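Local coordinates for protein heme oxygenase 1 (PDB 1WE1) that probably catalyses the oxygen-dependent opening of the heme ring, yielding biliverdin IXalpha, carbon monoxide and free ferrous iron for photosynthetic pigment synthesis, at residues A[121-126]-A[193-198]; A[67-72]-A[176-181]; A[7-12]-A[187-192]. One frame throughout, in Å; residues are numbered along the deposited sequence.

Interaction 1. Residues A[121-126]-A[193-198]. With HEM (protoporphyrin IX containing Fe), chain H.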
loop_
_atom_site.group_PDB
_atom_site.type_symbol
_atom_site.label_atom_id
_atom_site.label_comp_id
_atom_site.label_asym_id
_atom_site.label_seq_id
_atom_site.Cartn_x
_atom_site.Cartn_y
_atom_site.Cartn_z
ATOM N N VAL A 121 -10.247 -7.837 5.031
ATOM C CA VAL A 121 -10.925 -6.742 4.351
ATOM C C VAL A 121 -10.335 -5.422 4.828
ATOM O O VAL A 121 -10.410 -4.418 4.136
ATOM C CB VAL A 121 -12.449 -6.748 4.613
ATOM C CG1 VAL A 121 -12.724 -6.769 6.099
ATOM C CG2 VAL A 121 -13.086 -5.506 3.985
ATOM N N ALA A 122 -9.736 -5.429 6.012
ATOM C CA ALA A 122 -9.126 -4.219 6.556
ATOM C C ALA A 122 -7.846 -3.937 5.784
ATOM O O ALA A 122 -7.511 -2.785 5.510
ATOM C CB ALA A 122 -8.814 -4.406 8.022
ATOM N N HIS A 123 -7.141 -5.011 5.440
ATOM C CA HIS A 123 -5.898 -4.931 4.693
ATOM C C HIS A 123 -6.145 -4.568 3.237
ATOM O O HIS A 123 -5.416 -3.752 2.668
ATOM C CB HIS A 123 -5.146 -6.250 4.817
ATOM C CG HIS A 123 -4.412 -6.379 6.110
ATOM N ND1 HIS A 123 -3.356 -5.558 6.442
ATOM C CD2 HIS A 123 -4.629 -7.165 7.188
ATOM C CE1 HIS A 123 -2.957 -5.830 7.671
ATOM N NE2 HIS A 123 -3.714 -6.801 8.147
ATOM N N SER A 124 -7.170 -5.174 2.642
ATOM C CA SER A 124 -7.543 -4.873 1.266
ATOM C C SER A 124 -7.946 -3.399 1.229
ATOM O O SER A 124 -7.572 -2.653 0.321
ATOM C CB SER A 124 -8.728 -5.745 0.833
ATOM O OG SER A 124 -9.333 -5.269 -0.364
ATOM N N TYR A 125 -8.701 -2.976 2.238
ATOM C CA TYR A 125 -9.151 -1.604 2.297
ATOM C C TYR A 125 -7.955 -0.676 2.393
ATOM O O TYR A 125 -7.763 0.172 1.525
ATOM C CB TYR A 125 -10.093 -1.379 3.495
ATOM C CG TYR A 125 -10.358 0.089 3.797
ATOM C CD1 TYR A 125 -11.128 0.881 2.934
ATOM C CD2 TYR A 125 -9.770 0.704 4.906
ATOM C CE1 TYR A 125 -11.296 2.252 3.170
ATOM C CE2 TYR A 125 -9.928 2.066 5.148
ATOM C CZ TYR A 125 -10.685 2.829 4.279
ATOM O OH TYR A 125 -10.802 4.174 4.515
ATOM N N THR A 126 -7.145 -0.845 3.434
ATOM C CA THR A 126 -5.982 0.017 3.647
ATOM C C THR A 126 -5.049 0.198 2.448
ATOM O O THR A 126 -4.594 1.299 2.194
ATOM C CB THR A 126 -5.167 -0.454 4.857
ATOM O OG1 THR A 126 -6.000 -0.410 6.022
ATOM C CG2 THR A 126 -3.978 0.457 5.084
ATOM N N ASN A 193 -6.577 0.413 11.310
ATOM C CA ASN A 193 -5.692 1.351 11.986
ATOM C C ASN A 193 -4.365 0.654 12.312
ATOM O O ASN A 193 -3.322 1.306 12.461
ATOM C CB ASN A 193 -6.347 1.887 13.266
ATOM C CG ASN A 193 -7.373 2.970 12.984
ATOM O OD1 ASN A 193 -7.025 4.073 12.554
ATOM N ND2 ASN A 193 -8.647 2.660 13.215
ATOM N N ASP A 194 -4.407 -0.670 12.419
ATOM C CA ASP A 194 -3.198 -1.437 12.689
ATOM C C ASP A 194 -2.328 -1.414 11.430
ATOM O O ASP A 194 -1.131 -1.123 11.497
ATOM C CB ASP A 194 -3.537 -2.891 13.050
ATOM C CG ASP A 194 -3.771 -3.095 14.538
ATOM O OD1 ASP A 194 -4.647 -2.416 15.114
ATOM O OD2 ASP A 194 -3.078 -3.947 15.138
ATOM N N ALA A 195 -2.942 -1.721 10.288
ATOM C CA ALA A 195 -2.232 -1.736 9.018
ATOM C C ALA A 195 -1.595 -0.380 8.746
ATOM O O ALA A 195 -0.449 -0.310 8.318
ATOM C CB ALA A 195 -3.178 -2.106 7.887
ATOM N N PHE A 196 -2.328 0.696 8.996
ATOM C CA PHE A 196 -1.768 2.017 8.776
ATOM C C PHE A 196 -0.455 2.143 9.544
ATOM O O PHE A 196 0.551 2.600 9.002
ATOM C CB PHE A 196 -2.716 3.118 9.259
ATOM C CG PHE A 196 -3.599 3.675 8.192
ATOM C CD1 PHE A 196 -4.738 2.989 7.777
ATOM C CD2 PHE A 196 -3.311 4.902 7.608
ATOM C CE1 PHE A 196 -5.573 3.523 6.799
ATOM C CE2 PHE A 196 -4.142 5.440 6.628
ATOM C CZ PHE A 196 -5.273 4.746 6.226
ATOM N N ALA A 197 -0.474 1.741 10.810
ATOM C CA ALA A 197 0.712 1.834 11.640
ATOM C C ALA A 197 1.850 1.030 11.022
ATOM O O ALA A 197 3.005 1.442 11.076
ATOM C CB ALA A 197 0.411 1.338 13.038
ATOM N N MET A 198 1.527 -0.111 10.429
ATOM C CA MET A 198 2.549 -0.944 9.814
ATOM C C MET A 198 3.176 -0.302 8.569
ATOM O O MET A 198 4.341 -0.542 8.252
ATOM C CB MET A 198 1.966 -2.309 9.482
ATOM C CG MET A 198 1.625 -3.080 10.729
ATOM S SD MET A 198 1.109 -4.765 10.426
ATOM C CE MET A 198 -0.686 -4.541 10.215
HETATM C CHA HEM H . -7.611 8.162 0.748
HETATM C CHB HEM H . -4.695 4.711 2.475
HETATM C CHC HEM H . -1.155 8.027 2.655
HETATM C CHD HEM H . -3.654 10.744 -0.410
HETATM C C1A HEM H . -7.197 6.946 1.333
HETATM C C2A HEM H . -8.048 5.822 1.690
HETATM C C3A HEM H . -7.230 4.865 2.223
HETATM C C4A HEM H . -5.861 5.394 2.123
HETATM C CMA HEM H . -7.594 3.525 2.787
HETATM C CAA HEM H . -9.546 5.723 1.445
HETATM C CBA HEM H . -10.436 6.524 2.426
HETATM C CGA HEM H . -11.829 6.400 2.192
HETATM O O1A HEM H . -12.463 5.590 2.977
HETATM O O2A HEM H . -12.433 7.012 1.289
HETATM C C1B HEM H . -3.455 5.325 2.719
HETATM C C2B HEM H . -2.331 4.689 3.404
HETATM C C3B HEM H . -1.314 5.599 3.403
HETATM C C4B HEM H . -1.853 6.812 2.789
HETATM C CMB HEM H . -2.351 3.284 3.952
HETATM C CAB HEM H . 0.119 5.435 3.868
HETATM C CBB HEM H . 0.271 5.180 5.392
HETATM C C1C HEM H . -1.476 9.025 1.769
HETATM C C2C HEM H . -0.590 10.095 1.335
HETATM C C3C HEM H . -1.380 10.963 0.671
HETATM C C4C HEM H . -2.641 10.298 0.430
HETATM C CMC HEM H . 0.901 10.151 1.607
HETATM C CAC HEM H . -1.039 12.397 0.261
HETATM C CBC HEM H . -0.406 12.434 -1.159
HETATM C C1D HEM H . -4.989 10.274 -0.395
HETATM C C2D HEM H . -6.090 10.907 -1.117
HETATM C C3D HEM H . -7.188 10.160 -0.831
HETATM C C4D HEM H . -6.763 9.101 0.118
HETATM C CMD HEM H . -5.922 12.133 -1.955
HETATM C CAD HEM H . -8.610 10.295 -1.320
HETATM C CBD HEM H . -9.527 11.109 -0.301
HETATM C CGD HEM H . -10.907 11.008 -0.599
HETATM O O1D HEM H . -11.417 9.875 -0.937
HETATM O O2D HEM H . -11.653 12.027 -0.531
HETATM N NA HEM H . -5.880 6.677 1.622
HETATM N NB HEM H . -3.149 6.613 2.341
HETATM N NC HEM H . -2.738 9.142 1.160
HETATM N ND HEM H . -5.427 9.155 0.311
HETATM FE FE HEM H . -4.315 7.905 1.366
HETATM O O HOH W 1 -3.967 7.010 -0.157
#
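A195 meets H123 and T126 at a helix-helix crossing in the all-helical heme oxygenase fold, where the axes of 193-198 and 121-126 pass 9.3 Å apart at -52°. Pointing toward the other helix, A195 CB lies 3.7 Å from H123 CE1 and 3.8 Å from T126 OG1. That hydroxyl is committed within its own helix: OG1 donates to A122 O at 2.9 Å, while T126 N reaches the same oxygen from the opposite face of the carbonyl plane. A chi1 of -60° divides the work of T126, setting OG1 beside its backbone N and sending CG2 out to F196, where it stands 3.8 Å from CD1 and also touches HEM CMB.

F196 carries the helix to the cofactor. The HEM methyl CMB sits over one face of its ring, displaced toward the rim, and F196 CE2 is 3.8 Å from HEM C2B. Replaced by an alanine, F196 would probably leave a gap beside this pyrrole and take from T126 CG2 and HEM CMB the ring they both pack against. From the other helix Y125 grips a propionate, its OH donating to HEM O1A at 2.7 Å, and HEM CMA lies over one ring face.

M198, bent at chi3, crosses H123 at about a right angle, bringing its CE into the imidazole plane, at the ring edge, 3.6 Å from H123 CE1.

Interaction 2. Residues A[67-72]-A[176-181]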
loop_
_atom_site.group_PDB
_atom_site.type_symbol
_atom_site.label_atom_id
_atom_site.label_comp_id
_atom_site.label_asym_id
_atom_site.label_seq_id
_atom_site.Cartn_x
_atom_site.Cartn_y
_atom_site.Cartn_z
ATOM N N SER A 67 -15.158 -13.130 -0.737
ATOM C CA SER A 67 -15.573 -13.233 -2.137
ATOM C C SER A 67 -16.217 -11.947 -2.640
ATOM O O SER A 67 -16.266 -11.698 -3.845
ATOM C CB SER A 67 -16.573 -14.382 -2.312
ATOM O OG SER A 67 -17.814 -14.082 -1.685
ATOM N N HIS A 68 -16.722 -11.148 -1.707
ATOM C CA HIS A 68 -17.380 -9.884 -2.021
ATOM C C HIS A 68 -16.385 -8.785 -2.383
ATOM O O HIS A 68 -16.699 -7.891 -3.170
ATOM C CB HIS A 68 -18.234 -9.422 -0.831
ATOM C CG HIS A 68 -19.459 -10.255 -0.594
ATOM N ND1 HIS A 68 -19.419 -11.629 -0.479
ATOM C CD2 HIS A 68 -20.755 -9.902 -0.423
ATOM C CE1 HIS A 68 -20.638 -12.086 -0.247
ATOM N NE2 HIS A 68 -21.466 -11.058 -0.208
ATOM N N ILE A 69 -15.190 -8.842 -1.805
ATOM C CA ILE A 69 -14.179 -7.832 -2.088
ATOM C C ILE A 69 -13.017 -8.430 -2.881
ATOM O O ILE A 69 -11.890 -7.930 -2.846
ATOM C CB ILE A 69 -13.652 -7.198 -0.788
ATOM C CG1 ILE A 69 -12.953 -8.248 0.071
ATOM C CG2 ILE A 69 -14.806 -6.600 -0.015
ATOM C CD1 ILE A 69 -12.262 -7.672 1.302
ATOM N N TYR A 70 -13.307 -9.505 -3.601
ATOM C CA TYR A 70 -12.298 -10.168 -4.403
ATOM C C TYR A 70 -12.312 -9.626 -5.828
ATOM O O TYR A 70 -13.079 -10.090 -6.674
ATOM C CB TYR A 70 -12.541 -11.677 -4.418
ATOM C CG TYR A 70 -11.531 -12.434 -5.247
ATOM C CD1 TYR A 70 -10.207 -12.571 -4.817
ATOM C CD2 TYR A 70 -11.886 -12.983 -6.480
ATOM C CE1 TYR A 70 -9.258 -13.238 -5.601
ATOM C CE2 TYR A 70 -10.948 -13.648 -7.270
ATOM C CZ TYR A 70 -9.638 -13.770 -6.825
ATOM O OH TYR A 70 -8.710 -14.410 -7.612
ATOM N N PHE A 71 -11.454 -8.642 -6.080
ATOM C CA PHE A 71 -11.332 -8.004 -7.384
ATOM C C PHE A 71 -9.900 -8.138 -7.896
ATOM O O PHE A 71 -9.097 -7.217 -7.756
ATOM C CB PHE A 71 -11.677 -6.519 -7.277
ATOM C CG PHE A 71 -13.067 -6.249 -6.788
ATOM C CD1 PHE A 71 -14.160 -6.402 -7.636
ATOM C CD2 PHE A 71 -13.285 -5.818 -5.481
ATOM C CE1 PHE A 71 -15.453 -6.127 -7.189
ATOM C CE2 PHE A 71 -14.571 -5.539 -5.025
ATOM C CZ PHE A 71 -15.657 -5.693 -5.878
ATOM N N PRO A 72 -9.568 -9.287 -8.504
ATOM C CA PRO A 72 -8.221 -9.532 -9.038
ATOM C C PRO A 72 -7.727 -8.420 -9.963
ATOM O O PRO A 72 -6.576 -8.426 -10.404
ATOM C CB PRO A 72 -8.371 -10.877 -9.754
ATOM C CG PRO A 72 -9.829 -10.906 -10.142
ATOM C CD PRO A 72 -10.494 -10.363 -8.904
ATOM N N ASN A 176 -20.269 -2.454 1.803
ATOM C CA ASN A 176 -21.557 -2.171 2.428
ATOM C C ASN A 176 -22.583 -3.297 2.309
ATOM O O ASN A 176 -23.652 -3.234 2.919
ATOM C CB ASN A 176 -22.144 -0.884 1.850
ATOM C CG ASN A 176 -21.318 0.335 2.203
ATOM O OD1 ASN A 176 -21.093 0.631 3.379
ATOM N ND2 ASN A 176 -20.857 1.051 1.183
ATOM N N ASP A 177 -22.261 -4.319 1.521
ATOM C CA ASP A 177 -23.156 -5.456 1.354
ATOM C C ASP A 177 -22.518 -6.706 1.946
ATOM O O ASP A 177 -22.843 -7.827 1.553
ATOM C CB ASP A 177 -23.472 -5.706 -0.129
ATOM C CG ASP A 177 -24.088 -4.495 -0.816
ATOM O OD1 ASP A 177 -24.871 -3.765 -0.165
ATOM O OD2 ASP A 177 -23.799 -4.281 -2.017
ATOM N N LEU A 178 -21.611 -6.508 2.897
ATOM C CA LEU A 178 -20.918 -7.621 3.543
ATOM C C LEU A 178 -21.726 -8.244 4.676
ATOM O O LEU A 178 -22.237 -7.542 5.549
ATOM C CB LEU A 178 -19.562 -7.154 4.084
ATOM C CG LEU A 178 -18.309 -7.529 3.286
ATOM C CD1 LEU A 178 -18.536 -7.315 1.801
ATOM C CD2 LEU A 178 -17.137 -6.699 3.786
ATOM N N PRO A 179 -21.849 -9.581 4.668
ATOM C CA PRO A 179 -22.587 -10.347 5.680
ATOM C C PRO A 179 -21.876 -10.411 7.034
ATOM O O PRO A 179 -21.448 -11.481 7.470
ATOM C CB PRO A 179 -22.721 -11.722 5.030
ATOM C CG PRO A 179 -21.464 -11.833 4.221
ATOM C CD PRO A 179 -21.363 -10.465 3.592
ATOM N N ILE A 180 -21.757 -9.269 7.703
ATOM C CA ILE A 180 -21.088 -9.231 8.998
ATOM C C ILE A 180 -21.881 -8.440 10.034
ATOM O O ILE A 180 -22.694 -7.585 9.678
ATOM C CB ILE A 180 -19.674 -8.596 8.888
ATOM C CG1 ILE A 180 -19.788 -7.118 8.494
ATOM C CG2 ILE A 180 -18.840 -9.358 7.865
ATOM C CD1 ILE A 180 -18.481 -6.363 8.537
ATOM N N ASP A 181 -21.638 -8.728 11.313
ATOM C CA ASP A 181 -22.322 -8.022 12.392
ATOM C C ASP A 181 -21.468 -6.862 12.905
ATOM O O ASP A 181 -20.246 -6.967 12.993
ATOM C CB ASP A 181 -22.665 -8.980 13.550
ATOM C CG ASP A 181 -21.430 -9.559 14.234
ATOM O OD1 ASP A 181 -20.529 -8.780 14.606
ATOM O OD2 ASP A 181 -21.369 -10.796 14.419
#
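H68 and L178 run alongside each other in opposite directions, and that sliding approach sets the geometry of this loop-to-loop contact. The touching atoms are H68 CB and L178 CD1, 3.4 Å apart; the same methyl then comes up obliquely on the imidazole, nearest CG. With CG anti to its carbonyl carbon (chi1 -70°), H68 brings its ring toward the 177-179 backbone. There P179 approaches from the opposite direction and lays its CD over one ring face, 4.1 Å from the H68 ring centroid and 23° off the normal, a CH-pi contact displaced toward NE2. H68 CD2 also stands 3.5 Å from D177 O, again obliquely to the ring.

A bond from its own segment restrains the imidazole: H68 ND1 donates to S67 OG at 3.2 Å, bent to 140° at the hydrogen and with OG tilted from the ring plane. S67 OG is itself paired with H63 O. Next along the chain, I69 CG2 packs on L178 CD1 at 4.2 Å, so this single methyl is shared by two successive residues of the facing loop. L178 also touches L5 of helix 5-12, whereas the carboxylate of D177 pairs through OD2 with Q173.

The chain bends tightly round P179: I180 N returns to L178 O at 2.8 Å, closing an inverse gamma turn centred on the proline. The turn belongs to the connection between helices 164-176 and 182-205, which ends at D181, the N-cap whose OD1 bonds T184 N.

Interaction 3. Residues A[7-12]-A[187-192]. With HEM (protoporphyrin IX containing Fe), chain H.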
loop_
_atom_site.group_PDB
_atom_site.type_symbol
_atom_site.label_atom_id
_atom_site.label_comp_id
_atom_site.label_asym_id
_atom_site.label_seq_id
_atom_site.Cartn_x
_atom_site.Cartn_y
_atom_site.Cartn_z
ATOM N N SER A 7 -18.309 3.514 5.372
ATOM C CA SER A 7 -18.223 4.804 6.047
ATOM C C SER A 7 -17.550 4.678 7.405
ATOM O O SER A 7 -16.947 5.632 7.904
ATOM C CB SER A 7 -19.618 5.407 6.205
ATOM O OG SER A 7 -20.161 5.709 4.929
ATOM N N GLN A 8 -17.658 3.497 8.001
ATOM C CA GLN A 8 -17.043 3.255 9.291
ATOM C C GLN A 8 -15.521 3.200 9.137
ATOM O O GLN A 8 -14.789 3.723 9.969
ATOM C CB GLN A 8 -17.597 1.963 9.899
ATOM C CG GLN A 8 -19.080 2.085 10.263
ATOM C CD GLN A 8 -19.606 0.884 11.026
ATOM O OE1 GLN A 8 -19.067 0.511 12.072
ATOM N NE2 GLN A 8 -20.670 0.271 10.508
ATOM N N LEU A 9 -15.042 2.581 8.064
ATOM C CA LEU A 9 -13.602 2.522 7.833
ATOM C C LEU A 9 -13.109 3.923 7.499
ATOM O O LEU A 9 -12.121 4.384 8.059
ATOM C CB LEU A 9 -13.265 1.563 6.686
ATOM C CG LEU A 9 -13.186 0.101 7.131
ATOM C CD1 LEU A 9 -13.154 -0.807 5.930
ATOM C CD2 LEU A 9 -11.970 -0.101 8.002
ATOM N N ARG A 10 -13.822 4.610 6.611
ATOM C CA ARG A 10 -13.419 5.953 6.226
ATOM C C ARG A 10 -13.346 6.911 7.409
ATOM O O ARG A 10 -12.352 7.608 7.590
ATOM C CB ARG A 10 -14.356 6.525 5.154
ATOM C CG ARG A 10 -13.946 7.930 4.691
ATOM C CD ARG A 10 -14.804 8.452 3.550
ATOM N NE ARG A 10 -14.547 9.869 3.282
ATOM C CZ ARG A 10 -13.464 10.344 2.670
ATOM N NH1 ARG A 10 -12.516 9.517 2.245
ATOM N NH2 ARG A 10 -13.325 11.651 2.476
ATOM N N GLU A 11 -14.390 6.967 8.216
ATOM C CA GLU A 11 -14.351 7.871 9.352
ATOM C C GLU A 11 -13.386 7.339 10.394
ATOM O O GLU A 11 -12.669 8.103 11.031
ATOM C CB GLU A 11 -15.748 8.037 9.961
ATOM C CG GLU A 11 -16.740 8.738 9.042
ATOM C CD GLU A 11 -16.315 10.163 8.689
ATOM O OE1 GLU A 11 -16.063 10.961 9.621
ATOM O OE2 GLU A 11 -16.241 10.486 7.479
ATOM N N GLY A 12 -13.358 6.018 10.542
ATOM C CA GLY A 12 -12.498 5.377 11.528
ATOM C C GLY A 12 -10.989 5.461 11.349
ATOM O O GLY A 12 -10.248 5.285 12.316
ATOM N N ARG A 187 -13.973 -4.842 14.530
ATOM C CA ARG A 187 -12.669 -5.495 14.660
ATOM C C ARG A 187 -11.868 -5.225 13.382
ATOM O O ARG A 187 -10.635 -5.246 13.381
ATOM C CB ARG A 187 -12.829 -7.013 14.834
ATOM C CG ARG A 187 -13.173 -7.481 16.238
ATOM C CD ARG A 187 -13.016 -9.000 16.357
ATOM N NE ARG A 187 -13.862 -9.709 15.396
ATOM C CZ ARG A 187 -13.411 -10.518 14.437
ATOM N NH1 ARG A 187 -12.104 -10.740 14.296
ATOM N NH2 ARG A 187 -14.275 -11.094 13.604
ATOM N N ILE A 188 -12.609 -4.993 12.301
ATOM C CA ILE A 188 -12.066 -4.707 10.986
ATOM C C ILE A 188 -11.516 -3.287 10.999
ATOM O O ILE A 188 -10.408 -3.031 10.519
ATOM C CB ILE A 188 -13.170 -4.832 9.903
ATOM C CG1 ILE A 188 -13.631 -6.292 9.815
ATOM C CG2 ILE A 188 -12.661 -4.308 8.555
ATOM C CD1 ILE A 188 -14.588 -6.580 8.692
ATOM N N VAL A 189 -12.298 -2.361 11.544
ATOM C CA VAL A 189 -11.856 -0.987 11.630
ATOM C C VAL A 189 -10.574 -0.931 12.464
ATOM O O VAL A 189 -9.588 -0.291 12.079
ATOM C CB VAL A 189 -12.934 -0.100 12.261
ATOM C CG1 VAL A 189 -12.392 1.300 12.517
ATOM C CG2 VAL A 189 -14.124 -0.025 11.328
ATOM N N ASP A 190 -10.565 -1.614 13.597
ATOM C CA ASP A 190 -9.365 -1.598 14.418
ATOM C C ASP A 190 -8.165 -2.171 13.667
ATOM O O ASP A 190 -7.062 -1.654 13.777
ATOM C CB ASP A 190 -9.604 -2.354 15.721
ATOM C CG ASP A 190 -10.428 -1.544 16.708
ATOM O OD1 ASP A 190 -10.864 -2.118 17.735
ATOM O OD2 ASP A 190 -10.635 -0.329 16.454
ATOM N N GLU A 191 -8.388 -3.227 12.889
ATOM C CA GLU A 191 -7.311 -3.846 12.124
ATOM C C GLU A 191 -6.767 -2.866 11.072
ATOM O O GLU A 191 -5.567 -2.841 10.792
ATOM C CB GLU A 191 -7.818 -5.127 11.449
ATOM C CG GLU A 191 -6.740 -5.930 10.718
ATOM C CD GLU A 191 -5.689 -6.510 11.648
ATOM O OE1 GLU A 191 -4.728 -7.130 11.154
ATOM O OE2 GLU A 191 -5.818 -6.351 12.871
ATOM N N ALA A 192 -7.653 -2.056 10.501
ATOM C CA ALA A 192 -7.252 -1.081 9.502
ATOM C C ALA A 192 -6.263 -0.080 10.117
ATOM O O ALA A 192 -5.237 0.243 9.512
ATOM C CB ALA A 192 -8.474 -0.357 8.964
HETATM C CHA HEM H . -7.611 8.162 0.748
HETATM C CHB HEM H . -4.695 4.711 2.475
HETATM C CHC HEM H . -1.155 8.027 2.655
HETATM C CHD HEM H . -3.654 10.744 -0.410
HETATM C C1A HEM H . -7.197 6.946 1.333
HETATM C C2A HEM H . -8.048 5.822 1.690
HETATM C C3A HEM H . -7.230 4.865 2.223
HETATM C C4A HEM H . -5.861 5.394 2.123
HETATM C CMA HEM H . -7.594 3.525 2.787
HETATM C CAA HEM H . -9.546 5.723 1.445
HETATM C CBA HEM H . -10.436 6.524 2.426
HETATM C CGA HEM H . -11.829 6.400 2.192
HETATM O O1A HEM H . -12.463 5.590 2.977
HETATM O O2A HEM H . -12.433 7.012 1.289
HETATM C C1B HEM H . -3.455 5.325 2.719
HETATM C C2B HEM H . -2.331 4.689 3.404
HETATM C C3B HEM H . -1.314 5.599 3.403
HETATM C C4B HEM H . -1.853 6.812 2.789
HETATM C CMB HEM H . -2.351 3.284 3.952
HETATM C CAB HEM H . 0.119 5.435 3.868
HETATM C CBB HEM H . 0.271 5.180 5.392
HETATM C C1C HEM H . -1.476 9.025 1.769
HETATM C C2C HEM H . -0.590 10.095 1.335
HETATM C C3C HEM H . -1.380 10.963 0.671
HETATM C C4C HEM H . -2.641 10.298 0.430
HETATM C CMC HEM H . 0.901 10.151 1.607
HETATM C CAC HEM H . -1.039 12.397 0.261
HETATM C CBC HEM H . -0.406 12.434 -1.159
HETATM C C1D HEM H . -4.989 10.274 -0.395
HETATM C C2D HEM H . -6.090 10.907 -1.117
HETATM C C3D HEM H . -7.188 10.160 -0.831
HETATM C C4D HEM H . -6.763 9.101 0.118
HETATM C CMD HEM H . -5.922 12.133 -1.955
HETATM C CAD HEM H . -8.610 10.295 -1.320
HETATM C CBD HEM H . -9.527 11.109 -0.301
HETATM C CGD HEM H . -10.907 11.008 -0.599
HETATM O O1D HEM H . -11.417 9.875 -0.937
HETATM O O2D HEM H . -11.653 12.027 -0.531
HETATM N NA HEM H . -5.880 6.677 1.622
HETATM N NB HEM H . -3.149 6.613 2.341
HETATM N NC HEM H . -2.738 9.142 1.160
HETATM N ND HEM H . -5.427 9.155 0.311
HETATM FE FE HEM H . -4.315 7.905 1.366
HETATM O O HOH W 1 -3.967 7.010 -0.157
#
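L9 of helix 7-12 drops its side chain onto I188, V189 and A192 of helix 187-192, a helix-on-helix packing within the all-helical heme oxygenase fold. The axes pass 9.6 Å apart at -37°, and the contacts across them are apolar packing.

One methyl does most of the work. L9 CD2 lies 3.6 Å from A192 CB and 3.7 Å from V189 CA, so it rests on the backbone of the facing helix as well as on side chains. It is also 4.0 Å from V189 CG2, with I188 CG2 slightly farther off. V189 in turn splits its branches: CG1, anti to its backbone N, faces G12, whereas CG2 reaches L9 and the CB and carbonyl oxygen of Q8. G12 CA is 4.2 Å from V189 CG1, where the glycine brings no side chain between the helices.

The polar end of Q8 leads elsewhere, its NE2 bonding N4 OD1 near the start of the chain.

Binding of the cofactor falls to R10, on a different side of the first helix. Its chain is extended from CG to NE, with chi1 at -178° starting it away from the backbone N, and its CB and CG run alongside the carboxylate oxygen HEM O1A. The propionate carbon CGA lies at the guanidinium edge, in its plane, and NH1 donates to HEM O2A at 2.7 Å with an angle of 135°. R172 and K168 also hydrogen-bond the heme. The second propionate is held more loosely by this arginine, through a weak bond from R10 NH2 to HEM O2D at 3.5 Å.

How the interactions relate
From the N terminus, 7-12 pairs with 187-192, so interaction 3 closes the longest loop and brings the first helix onto helix 182-205. Within that loop lies interaction 2, which joins the connections after helices 36-59 and 164-176. Interaction 1 starts inside both loops, at 121-126, and ends beyond them at 193-198; it therefore crosses each, bringing helix 120-146 against the next turns of helix 182-205. Direct contacts join the three sites: V121 CB packs on I69 CD1 at 3.4 Å, I180 CD1 on I188 CD1 at 3.9 Å, and H123 NE2 probably bonds E191 OE1. Interactions 1 and 3 both reach the heme.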